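Local coordinates for protein probable porin (Pseudomonas aeruginosa, PDB 4FSP) that probably acts as an outer-membrane porin of the OprD family, a beta-barrel channel for passage of small solutes, at residues 223-228 with 291-296; 216-221 with 251-256; 185-190 with 309-314. One frame throughout, in Å; residues are numbered along the deposited sequence.

Contact 1 (223-228 with 291-296). With C8E ((hydroxyethyloxy)tri(ethyloxy)octane), chain I.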
loop_
_atom_site.group_PDB
_atom_site.type_symbol
_atom_site.label_atom_id
_atom_site.label_comp_id
_atom_site.label_asym_id
_atom_site.label_seq_id
_atom_site.Cartn_x
_atom_site.Cartn_y
_atom_site.Cartn_z
ATOM N N TYR A 223 10.070 -6.467 15.923
ATOM C CA TYR A 223 10.853 -5.325 15.461
ATOM C C TYR A 223 10.117 -4.011 15.653
ATOM O O TYR A 223 8.889 -3.981 15.751
ATOM C CB TYR A 223 11.231 -5.474 13.981
ATOM C CG TYR A 223 10.080 -5.235 13.031
ATOM C CD1 TYR A 223 9.220 -6.269 12.695
ATOM C CD2 TYR A 223 9.842 -3.974 12.473
ATOM C CE1 TYR A 223 8.147 -6.069 11.829
ATOM C CE2 TYR A 223 8.772 -3.766 11.594
ATOM C CZ TYR A 223 7.932 -4.823 11.280
ATOM O OH TYR A 223 6.868 -4.649 10.421
ATOM N N ALA A 224 10.888 -2.928 15.695
ATOM C CA ALA A 224 10.360 -1.572 15.669
ATOM C C ALA A 224 10.985 -0.899 14.468
ATOM O O ALA A 224 12.153 -1.133 14.170
ATOM C CB ALA A 224 10.739 -0.813 16.933
ATOM N N GLN A 225 10.221 -0.057 13.781
ATOM C CA GLN A 225 10.744 0.657 12.625
ATOM C C GLN A 225 10.443 2.144 12.745
ATOM O O GLN A 225 9.316 2.526 13.045
ATOM C CB GLN A 225 10.140 0.088 11.344
ATOM C CG GLN A 225 10.408 0.871 10.062
ATOM C CD GLN A 225 9.934 0.089 8.828
ATOM O OE1 GLN A 225 9.011 0.510 8.112
ATOM N NE2 GLN A 225 10.558 -1.063 8.588
ATOM N N HIS A 226 11.463 2.975 12.539
ATOM C CA HIS A 226 11.275 4.422 12.501
ATOM C C HIS A 226 11.273 4.847 11.042
ATOM O O HIS A 226 12.103 4.388 10.263
ATOM C CB HIS A 226 12.412 5.150 13.236
ATOM C CG HIS A 226 12.462 4.880 14.708
ATOM N ND1 HIS A 226 11.761 5.631 15.631
ATOM C CD2 HIS A 226 13.145 3.955 15.426
ATOM C CE1 HIS A 226 12.003 5.176 16.844
ATOM N NE2 HIS A 226 12.845 4.158 16.752
ATOM N N PHE A 227 10.336 5.713 10.673
ATOM C CA PHE A 227 10.266 6.224 9.306
ATOM C C PHE A 227 10.328 7.737 9.310
ATOM O O PHE A 227 9.673 8.386 10.138
ATOM C CB PHE A 227 8.952 5.797 8.628
ATOM C CG PHE A 227 8.677 6.520 7.336
ATOM C CD1 PHE A 227 8.000 7.744 7.326
ATOM C CD2 PHE A 227 9.115 5.995 6.129
ATOM C CE1 PHE A 227 7.760 8.420 6.126
ATOM C CE2 PHE A 227 8.875 6.672 4.917
ATOM C CZ PHE A 227 8.193 7.885 4.919
ATOM N N LEU A 228 11.060 8.302 8.349
ATOM C CA LEU A 228 11.087 9.754 8.152
ATOM C C LEU A 228 11.020 10.011 6.669
ATOM O O LEU A 228 11.773 9.411 5.903
ATOM C CB LEU A 228 12.363 10.379 8.726
ATOM C CG LEU A 228 12.460 11.909 8.632
ATOM C CD1 LEU A 228 11.336 12.574 9.450
ATOM C CD2 LEU A 228 13.823 12.399 9.124
ATOM N N HIS A 291 20.596 -6.613 7.740
ATOM C CA HIS A 291 19.357 -7.218 7.234
ATOM C C HIS A 291 18.599 -6.435 6.183
ATOM O O HIS A 291 18.852 -5.252 5.955
ATOM C CB HIS A 291 18.411 -7.546 8.382
ATOM C CG HIS A 291 18.984 -8.535 9.335
ATOM N ND1 HIS A 291 19.762 -8.163 10.415
ATOM C CD2 HIS A 291 18.948 -9.888 9.343
ATOM C CE1 HIS A 291 20.155 -9.246 11.061
ATOM N NE2 HIS A 291 19.672 -10.308 10.433
ATOM N N GLY A 292 17.638 -7.114 5.561
ATOM C CA GLY A 292 16.746 -6.482 4.610
ATOM C C GLY A 292 15.626 -5.729 5.310
ATOM O O GLY A 292 15.603 -5.625 6.542
ATOM N N PHE A 293 14.690 -5.217 4.516
ATOM C CA PHE A 293 13.649 -4.330 4.993
ATOM C C PHE A 293 12.445 -5.117 5.519
ATOM O O PHE A 293 11.798 -5.845 4.773
ATOM C CB PHE A 293 13.210 -3.428 3.841
ATOM C CG PHE A 293 12.160 -2.422 4.226
ATOM C CD1 PHE A 293 12.508 -1.230 4.868
ATOM C CD2 PHE A 293 10.830 -2.658 3.947
ATOM C CE1 PHE A 293 11.529 -0.301 5.234
ATOM C CE2 PHE A 293 9.842 -1.722 4.298
ATOM C CZ PHE A 293 10.191 -0.546 4.945
ATOM N N PRO A 294 12.124 -4.953 6.809
ATOM C CA PRO A 294 11.001 -5.707 7.366
ATOM C C PRO A 294 9.680 -4.984 7.181
ATOM O O PRO A 294 9.612 -3.737 7.167
ATOM C CB PRO A 294 11.329 -5.762 8.858
ATOM C CG PRO A 294 12.025 -4.458 9.116
ATOM C CD PRO A 294 12.775 -4.102 7.821
ATOM N N TYR A 295 8.634 -5.791 7.039
ATOM C CA TYR A 295 7.249 -5.330 6.960
ATOM C C TYR A 295 6.313 -6.508 7.213
ATOM O O TYR A 295 6.757 -7.654 7.225
ATOM C CB TYR A 295 6.961 -4.647 5.621
ATOM C CG TYR A 295 7.283 -5.427 4.338
ATOM C CD1 TYR A 295 8.600 -5.634 3.918
ATOM C CD2 TYR A 295 6.261 -5.870 3.506
ATOM C CE1 TYR A 295 8.875 -6.298 2.731
ATOM C CE2 TYR A 295 6.530 -6.531 2.325
ATOM C CZ TYR A 295 7.835 -6.735 1.937
ATOM O OH TYR A 295 8.091 -7.393 0.757
ATOM N N LEU A 296 5.032 -6.239 7.440
ATOM C CA LEU A 296 4.122 -7.303 7.885
ATOM C C LEU A 296 3.615 -8.157 6.723
ATOM O O LEU A 296 3.433 -7.658 5.603
ATOM C CB LEU A 296 2.922 -6.716 8.632
ATOM C CG LEU A 296 3.248 -5.825 9.832
ATOM C CD1 LEU A 296 1.999 -5.115 10.352
ATOM C CD2 LEU A 296 3.909 -6.646 10.921
HETATM C C4 C8E I . 8.205 14.284 15.835
HETATM C C5 C8E I . 9.211 13.144 15.844
HETATM C C6 C8E I . 9.136 12.289 17.104
HETATM C C7 C8E I . 10.365 11.387 17.135
HETATM C C8 C8E I . 10.420 10.461 18.343
HETATM O O9 C8E I . 11.372 9.440 18.110
HETATM C C10 C8E I . 11.831 8.826 19.301
HETATM C C11 C8E I . 12.681 7.613 18.946
HETATM O O12 C8E I . 13.001 6.829 20.080
HETATM O O HOH W 1 7.643 -1.692 7.155
#
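Y223, at the start of strand 223-235, turns its ring toward P294 in the loop 291-296. P294 covers one face of the ring, its CB 4.1 Å from the Y223 ring centroid and only 4° off the normal, a CH-pi contact, while P294 CG comes to 4.0 Å from Y223 CD2 on the same face. With chi1 at 74° the ring is folded over its own backbone, between N and the carbonyl carbon, and its hydroxyl is carried past the proline to the next two residues of the loop, where Y223 OH rests 3.5 Å from Y295 CA and close to the methyl CD2 of L296.

Two residues on, Q225 has an extended side chain that carries its amide alongside the proline to the P294 carbonyl. Q225 NE2 donates to the backbone P294 O at 3.2 Å, with the donor tilted 24° from the carbonyl plane, and it is also hydrogen-bonded to S250 on the neighbouring strand 240-252. One water donates both to Q225 OE1 and to P294 O, so the amide and the loop carbonyl are bridged twice. The F293 ring lies across the end of the same side chain, its CZ 3.5 Å from Q225 OE1.

The next residue, H226, serves the other surface of the strand: its CE1 is 3.3 Å from C11 of a bound C8E detergent, and H226 ND1 is hydrogen-bonded to the hydroxyl of Y214.

Here H226 faces detergent, whereas Y223 and Q225 on the opposite surface of the strand receive the loop. Packing of a long loop onto the inner side of the strands is consistent with the OprD family, whose inward-folded loops narrow the channel.

Contact 2 (216-221 with 251-256). With C8E ((hydroxyethyloxy)tri(ethyloxy)octane), chain G.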
loop_
_atom_site.group_PDB
_atom_site.type_symbol
_atom_site.label_atom_id
_atom_site.label_comp_id
_atom_site.label_asym_id
_atom_site.label_seq_id
_atom_site.Cartn_x
_atom_site.Cartn_y
_atom_site.Cartn_z
ATOM N N TYR A 216 6.194 5.676 13.501
ATOM C CA TYR A 216 6.788 4.618 14.301
ATOM C C TYR A 216 5.879 3.395 14.234
ATOM O O TYR A 216 4.660 3.511 14.357
ATOM C CB TYR A 216 6.939 5.074 15.755
ATOM C CG TYR A 216 7.481 3.993 16.641
ATOM C CD1 TYR A 216 8.850 3.782 16.749
ATOM C CD2 TYR A 216 6.628 3.170 17.365
ATOM C CE1 TYR A 216 9.354 2.784 17.557
ATOM C CE2 TYR A 216 7.119 2.171 18.174
ATOM C CZ TYR A 216 8.488 1.976 18.262
ATOM O OH TYR A 216 9.003 0.984 19.067
ATOM N N GLY A 217 6.467 2.225 14.036
ATOM C CA GLY A 217 5.692 1.006 14.023
ATOM C C GLY A 217 6.435 -0.062 14.790
ATOM O O GLY A 217 7.668 -0.139 14.737
ATOM N N GLU A 218 5.697 -0.912 15.491
ATOM C CA GLU A 218 6.337 -1.950 16.281
ATOM C C GLU A 218 5.491 -3.205 16.285
ATOM O O GLU A 218 4.363 -3.186 16.787
ATOM C CB GLU A 218 6.543 -1.448 17.728
ATOM C CG GLU A 218 7.108 -2.495 18.674
ATOM C CD GLU A 218 7.334 -1.969 20.081
ATOM O OE1 GLU A 218 7.568 -0.748 20.245
ATOM O OE2 GLU A 218 7.271 -2.780 21.031
ATOM N N LEU A 219 6.015 -4.287 15.712
ATOM C CA LEU A 219 5.401 -5.595 15.891
ATOM C C LEU A 219 6.010 -6.143 17.159
ATOM O O LEU A 219 7.183 -6.527 17.168
ATOM C CB LEU A 219 5.730 -6.529 14.728
ATOM C CG LEU A 219 5.144 -7.944 14.862
ATOM C CD1 LEU A 219 3.595 -7.916 14.828
ATOM C CD2 LEU A 219 5.689 -8.826 13.745
ATOM N N GLU A 220 5.226 -6.166 18.233
ATOM C CA GLU A 220 5.775 -6.417 19.567
ATOM C C GLU A 220 6.576 -7.712 19.667
ATOM O O GLU A 220 6.217 -8.723 19.058
ATOM C CB GLU A 220 4.675 -6.359 20.633
ATOM C CG GLU A 220 4.061 -4.970 20.773
ATOM C CD GLU A 220 3.146 -4.837 21.989
ATOM O OE1 GLU A 220 3.002 -5.815 22.761
ATOM O OE2 GLU A 220 2.576 -3.741 22.174
ATOM N N GLN A 221 7.681 -7.653 20.407
ATOM C CA GLN A 221 8.584 -8.792 20.557
ATOM C C GLN A 221 9.242 -9.214 19.237
ATOM O O GLN A 221 9.863 -10.282 19.172
ATOM C CB GLN A 221 7.866 -9.995 21.205
ATOM C CG GLN A 221 7.076 -9.662 22.481
ATOM C CD GLN A 221 7.938 -9.004 23.556
ATOM O OE1 GLN A 221 9.127 -9.298 23.685
ATOM N NE2 GLN A 221 7.339 -8.106 24.327
ATOM N N ARG A 251 15.015 -2.274 13.877
ATOM C CA ARG A 251 15.833 -3.047 14.791
ATOM C C ARG A 251 14.907 -4.020 15.490
ATOM O O ARG A 251 13.717 -3.736 15.639
ATOM C CB ARG A 251 16.500 -2.115 15.811
ATOM C CG ARG A 251 17.847 -2.613 16.323
ATOM C CD ARG A 251 17.923 -2.568 17.844
ATOM N NE ARG A 251 18.550 -3.771 18.393
ATOM C CZ ARG A 251 18.579 -4.078 19.686
ATOM N NH1 ARG A 251 18.016 -3.269 20.574
ATOM N NH2 ARG A 251 19.169 -5.197 20.090
ATOM N N ASP A 252 15.428 -5.173 15.902
ATOM C CA ASP A 252 14.615 -6.127 16.644
ATOM C C ASP A 252 14.274 -5.502 17.979
ATOM O O ASP A 252 14.951 -4.567 18.413
ATOM C CB ASP A 252 15.386 -7.412 16.898
ATOM C CG ASP A 252 16.729 -7.149 17.515
ATOM O OD1 ASP A 252 17.665 -6.775 16.763
ATOM O OD2 ASP A 252 16.845 -7.300 18.751
ATOM N N THR A 253 13.236 -6.008 18.638
ATOM C CA THR A 253 12.861 -5.450 19.927
ATOM C C THR A 253 12.316 -6.538 20.832
ATOM O O THR A 253 11.768 -7.535 20.348
ATOM C CB THR A 253 11.817 -4.332 19.749
ATOM O OG1 THR A 253 11.651 -3.624 20.982
ATOM C CG2 THR A 253 10.492 -4.920 19.311
ATOM N N GLY A 254 12.484 -6.350 22.139
ATOM C CA GLY A 254 12.047 -7.327 23.128
ATOM C C GLY A 254 12.660 -8.702 22.919
ATOM O O GLY A 254 13.877 -8.826 22.712
ATOM N N GLY A 255 11.813 -9.731 22.948
ATOM C CA GLY A 255 12.252 -11.106 22.757
ATOM C C GLY A 255 12.845 -11.446 21.395
ATOM O O GLY A 255 13.371 -12.550 21.210
ATOM N N ALA A 256 12.753 -10.511 20.447
ATOM C CA ALA A 256 13.376 -10.668 19.128
ATOM C C ALA A 256 13.051 -12.004 18.484
ATOM O O ALA A 256 13.949 -12.748 18.113
ATOM C CB ALA A 256 14.897 -10.501 19.230
HETATM C C1 C8E G . 10.710 -0.931 22.131
HETATM C C2 C8E G . 10.337 0.044 23.233
HETATM C C3 C8E G . 11.013 1.374 22.955
HETATM C C4 C8E G . 9.983 2.488 23.018
HETATM C C5 C8E G . 10.065 3.340 21.762
HETATM C C6 C8E G . 8.777 4.119 21.556
HETATM C C7 C8E G . 9.040 5.323 20.662
HETATM C C8 C8E G . 7.747 5.827 20.049
HETATM O O9 C8E G . 7.712 7.240 20.024
HETATM C C10 C8E G . 7.140 7.733 18.829
HETATM C C11 C8E G . 6.399 9.038 19.096
HETATM O O12 C8E G . 5.898 9.554 17.884
HETATM C C13 C8E G . 5.126 10.722 18.066
HETATM C C14 C8E G . 4.149 10.901 16.907
#
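T253 sits across from Q221 and E218 where two strands of the porin barrel wall run out, and it begins a type II' beta turn that ends at A256. Its methyl CG2 packs 4.2 Å from E218 CG, the aliphatic part of the glutamate, and also faces the backbone of L219 and Q221. The hydroxyl goes the other way: with OG1 anti to the backbone N (chi1 -169°), T253 OG1 reaches 3.1 Å from C1, the end of the alkyl tail of a bound C8E detergent.

That detergent then runs along strand 210-219, its C8 lying 3.8 Å above the centre of the Y216 ring. The Y216 hydroxyl donates to E218 OE1, which keeps this acidic group beside the tyrosine and near the alkyl end of the detergent.

Main-chain atoms take over after T253. Q221 CA lies 3.4 Å from T253 O, in a CA-H...O contact. G254 and G255 occupy the corners of the turn, with Q221 alongside; Q221 OE1 touches G254 CA at 3.6 Å. Bending at chi2 (-56°) curls the Q221 side chain back to the turn rather than letting it stretch past, and Q221 OE1 accepts from G255 N at 2.8 Å in a nearly straight bond of 170°. A256 closes the turn; the backbone of Q221 is hydrogen-bonded to R257, the residue that follows. The turn's own bond runs from A256 N to T253 O, at 3.1 Å.

Contact 3 (185-190 with 309-314)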
loop_
_atom_site.group_PDB
_atom_site.type_symbol
_atom_site.label_atom_id
_atom_site.label_comp_id
_atom_site.label_asym_id
_atom_site.label_seq_id
_atom_site.Cartn_x
_atom_site.Cartn_y
_atom_site.Cartn_z
ATOM N N ASN A 185 12.560 -14.880 1.078
ATOM C CA ASN A 185 13.967 -15.212 0.840
ATOM C C ASN A 185 14.777 -15.396 2.133
ATOM O O ASN A 185 15.979 -15.131 2.161
ATOM C CB ASN A 185 14.638 -14.157 -0.056
ATOM C CG ASN A 185 13.880 -13.913 -1.358
ATOM O OD1 ASN A 185 13.005 -14.688 -1.739
ATOM N ND2 ASN A 185 14.227 -12.830 -2.053
ATOM N N ARG A 186 14.109 -15.835 3.200
ATOM C CA ARG A 186 14.762 -16.078 4.494
ATOM C C ARG A 186 15.576 -14.892 5.046
ATOM O O ARG A 186 16.583 -15.098 5.726
ATOM C CB ARG A 186 15.667 -17.319 4.409
ATOM C CG ARG A 186 15.110 -18.446 3.551
ATOM C CD ARG A 186 16.156 -19.522 3.283
ATOM N NE ARG A 186 16.217 -20.507 4.360
ATOM C CZ ARG A 186 17.276 -20.699 5.138
ATOM N NH1 ARG A 186 18.369 -19.976 4.951
ATOM N NH2 ARG A 186 17.243 -21.617 6.097
ATOM N N ARG A 187 15.147 -13.664 4.759
ATOM C CA ARG A 187 15.875 -12.464 5.199
ATOM C C ARG A 187 16.102 -12.403 6.703
ATOM O O ARG A 187 17.091 -11.830 7.177
ATOM C CB ARG A 187 15.132 -11.200 4.766
ATOM C CG ARG A 187 15.270 -10.887 3.292
ATOM C CD ARG A 187 14.188 -9.926 2.850
ATOM N NE ARG A 187 14.300 -9.665 1.417
ATOM C CZ ARG A 187 13.437 -8.936 0.725
ATOM N NH1 ARG A 187 12.388 -8.389 1.337
ATOM N NH2 ARG A 187 13.628 -8.761 -0.576
ATOM N N PHE A 188 15.178 -12.995 7.443
ATOM C CA PHE A 188 15.238 -12.998 8.888
ATOM C C PHE A 188 15.289 -14.441 9.386
ATOM O O PHE A 188 15.294 -15.365 8.572
ATOM C CB PHE A 188 14.018 -12.248 9.408
ATOM C CG PHE A 188 13.819 -10.928 8.727
ATOM C CD1 PHE A 188 14.769 -9.915 8.871
ATOM C CD2 PHE A 188 12.713 -10.703 7.920
ATOM C CE1 PHE A 188 14.607 -8.695 8.235
ATOM C CE2 PHE A 188 12.542 -9.482 7.277
ATOM C CZ PHE A 188 13.493 -8.471 7.431
ATOM N N ALA A 189 15.340 -14.640 10.701
ATOM C CA ALA A 189 15.450 -15.991 11.256
ATOM C C ALA A 189 14.206 -16.851 10.997
ATOM O O ALA A 189 14.313 -18.040 10.691
ATOM C CB ALA A 189 15.758 -15.934 12.738
ATOM N N GLY A 190 13.033 -16.246 11.130
ATOM C CA GLY A 190 11.775 -16.918 10.848
ATOM C C GLY A 190 10.680 -15.877 10.716
ATOM O O GLY A 190 10.961 -14.689 10.876
ATOM N N TYR A 309 6.492 -7.837 -8.592
ATOM C CA TYR A 309 6.937 -9.054 -7.914
ATOM C C TYR A 309 7.973 -8.799 -6.811
ATOM O O TYR A 309 7.812 -9.261 -5.682
ATOM C CB TYR A 309 7.502 -10.061 -8.918
ATOM C CG TYR A 309 7.937 -11.350 -8.267
ATOM C CD1 TYR A 309 7.002 -12.224 -7.725
ATOM C CD2 TYR A 309 9.278 -11.696 -8.188
ATOM C CE1 TYR A 309 7.394 -13.410 -7.120
ATOM C CE2 TYR A 309 9.680 -12.878 -7.586
ATOM C CZ TYR A 309 8.734 -13.732 -7.054
ATOM O OH TYR A 309 9.135 -14.911 -6.460
ATOM N N ASN A 310 9.046 -8.089 -7.140
ATOM C CA ASN A 310 10.175 -7.985 -6.212
ATOM C C ASN A 310 10.192 -6.643 -5.506
ATOM O O ASN A 310 9.667 -5.649 -6.027
ATOM C CB ASN A 310 11.510 -8.209 -6.934
ATOM C CG ASN A 310 12.688 -8.343 -5.969
ATOM O OD1 ASN A 310 12.641 -9.130 -5.013
ATOM N ND2 ASN A 310 13.752 -7.574 -6.222
ATOM N N ASP A 311 10.807 -6.614 -4.329
ATOM C CA ASP A 311 10.842 -5.393 -3.522
ATOM C C ASP A 311 12.265 -4.855 -3.368
ATOM O O ASP A 311 12.492 -3.853 -2.695
ATOM C CB ASP A 311 10.214 -5.651 -2.151
ATOM C CG ASP A 311 10.897 -6.781 -1.395
ATOM O OD1 ASP A 311 11.904 -7.326 -1.899
ATOM O OD2 ASP A 311 10.433 -7.127 -0.281
ATOM N N PHE A 312 13.217 -5.536 -4.001
ATOM C CA PHE A 312 14.605 -5.105 -4.003
ATOM C C PHE A 312 15.046 -4.682 -2.618
ATOM O O PHE A 312 15.544 -3.570 -2.433
ATOM C CB PHE A 312 14.778 -3.974 -5.023
ATOM C CG PHE A 312 14.483 -4.421 -6.427
ATOM C CD1 PHE A 312 13.173 -4.448 -6.899
ATOM C CD2 PHE A 312 15.506 -4.873 -7.256
ATOM C CE1 PHE A 312 12.886 -4.893 -8.182
ATOM C CE2 PHE A 312 15.226 -5.322 -8.546
ATOM C CZ PHE A 312 13.916 -5.347 -9.004
ATOM N N ALA A 313 14.839 -5.576 -1.655
ATOM C CA ALA A 313 15.045 -5.255 -0.250
ATOM C C ALA A 313 15.834 -6.326 0.497
ATOM O O ALA A 313 15.626 -6.527 1.693
ATOM C CB ALA A 313 13.704 -4.986 0.448
ATOM N N GLU A 314 16.734 -7.003 -0.211
ATOM C CA GLU A 314 17.719 -7.862 0.429
ATOM C C GLU A 314 18.714 -7.011 1.197
ATOM O O GLU A 314 18.930 -5.843 0.859
ATOM C CB GLU A 314 18.482 -8.682 -0.613
ATOM C CG GLU A 314 17.620 -9.691 -1.335
ATOM C CD GLU A 314 17.025 -10.716 -0.394
ATOM O OE1 GLU A 314 17.792 -11.323 0.388
ATOM O OE2 GLU A 314 15.787 -10.910 -0.423
HETATM O O HOH W 2 17.692 -13.349 2.039
#
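A salt-bridge network of R187, D311 and E314 fastens together two inter-strand loops of the porin barrel, through their segments 185-190 and 309-314. The arginine chain is stretched out from CG to NE, which delivers its guanidinium deep between the two acids of the other loop.

D311 meets it head-on, in the end-on bidentate manner: R187 NH2 donates to D311 OD1 at 2.6 Å and R187 NH1 to D311 OD2 at 2.8 Å. The guanidinium and carboxylate planes are 18° apart, close to coplanar, and OD1 is engaged through its syn lone pair. D311 OD2 has a further partner in the loop segment 291-296, so this carboxylate is held from there as well.

E314 takes another edge of the guanidinium, but not in the same flat fashion. Its carboxylate is turned 50° to the guanidinium, and R187 NE reaches E314 OE2 at 2.7 Å from above the carboxylate plane; the bond from R187 NH2 to the same oxygen is weak. A313 O, meanwhile, lies over one guanidinium face, 3.3 Å above the centre of the R187 group. Two acids at the edge and a carbonyl on the face thus surround the buried cation, and should stabilise its positive charge; the cation probably also favours ionised carboxylates on D311 and E314.

N185 completes the grip on the glutamate. The N185 side chain crosses that of E314 at about a right angle, and E314 OE2 is pinched between its two main donors: N185 ND2 donates to it at 3.0 Å, from the carboxylate face opposite to the one that receives R187 NE.

In the fold
The loop 291-296 joins contact 1 to contact 3, whose centres lie 12 Å apart: Y295 OH is 2.6 Å from D311 OD2, a probable hydrogen bond, and F293 N is 3.3 Å from A313 O. Contact 1 therefore bridges the barrel wall and the loop network closed by R187. It also adjoins contact 2, 9 Å away between centres, because strand 223-235 lies between strands 210-219 and 240-252; Q225 N to G217 O and A224 N to R251 O are probable backbone hydrogen bonds. Contacts 2 and 3 do not touch, their nearest atoms being about 7 Å apart. Detergent borders contacts 1 and 2.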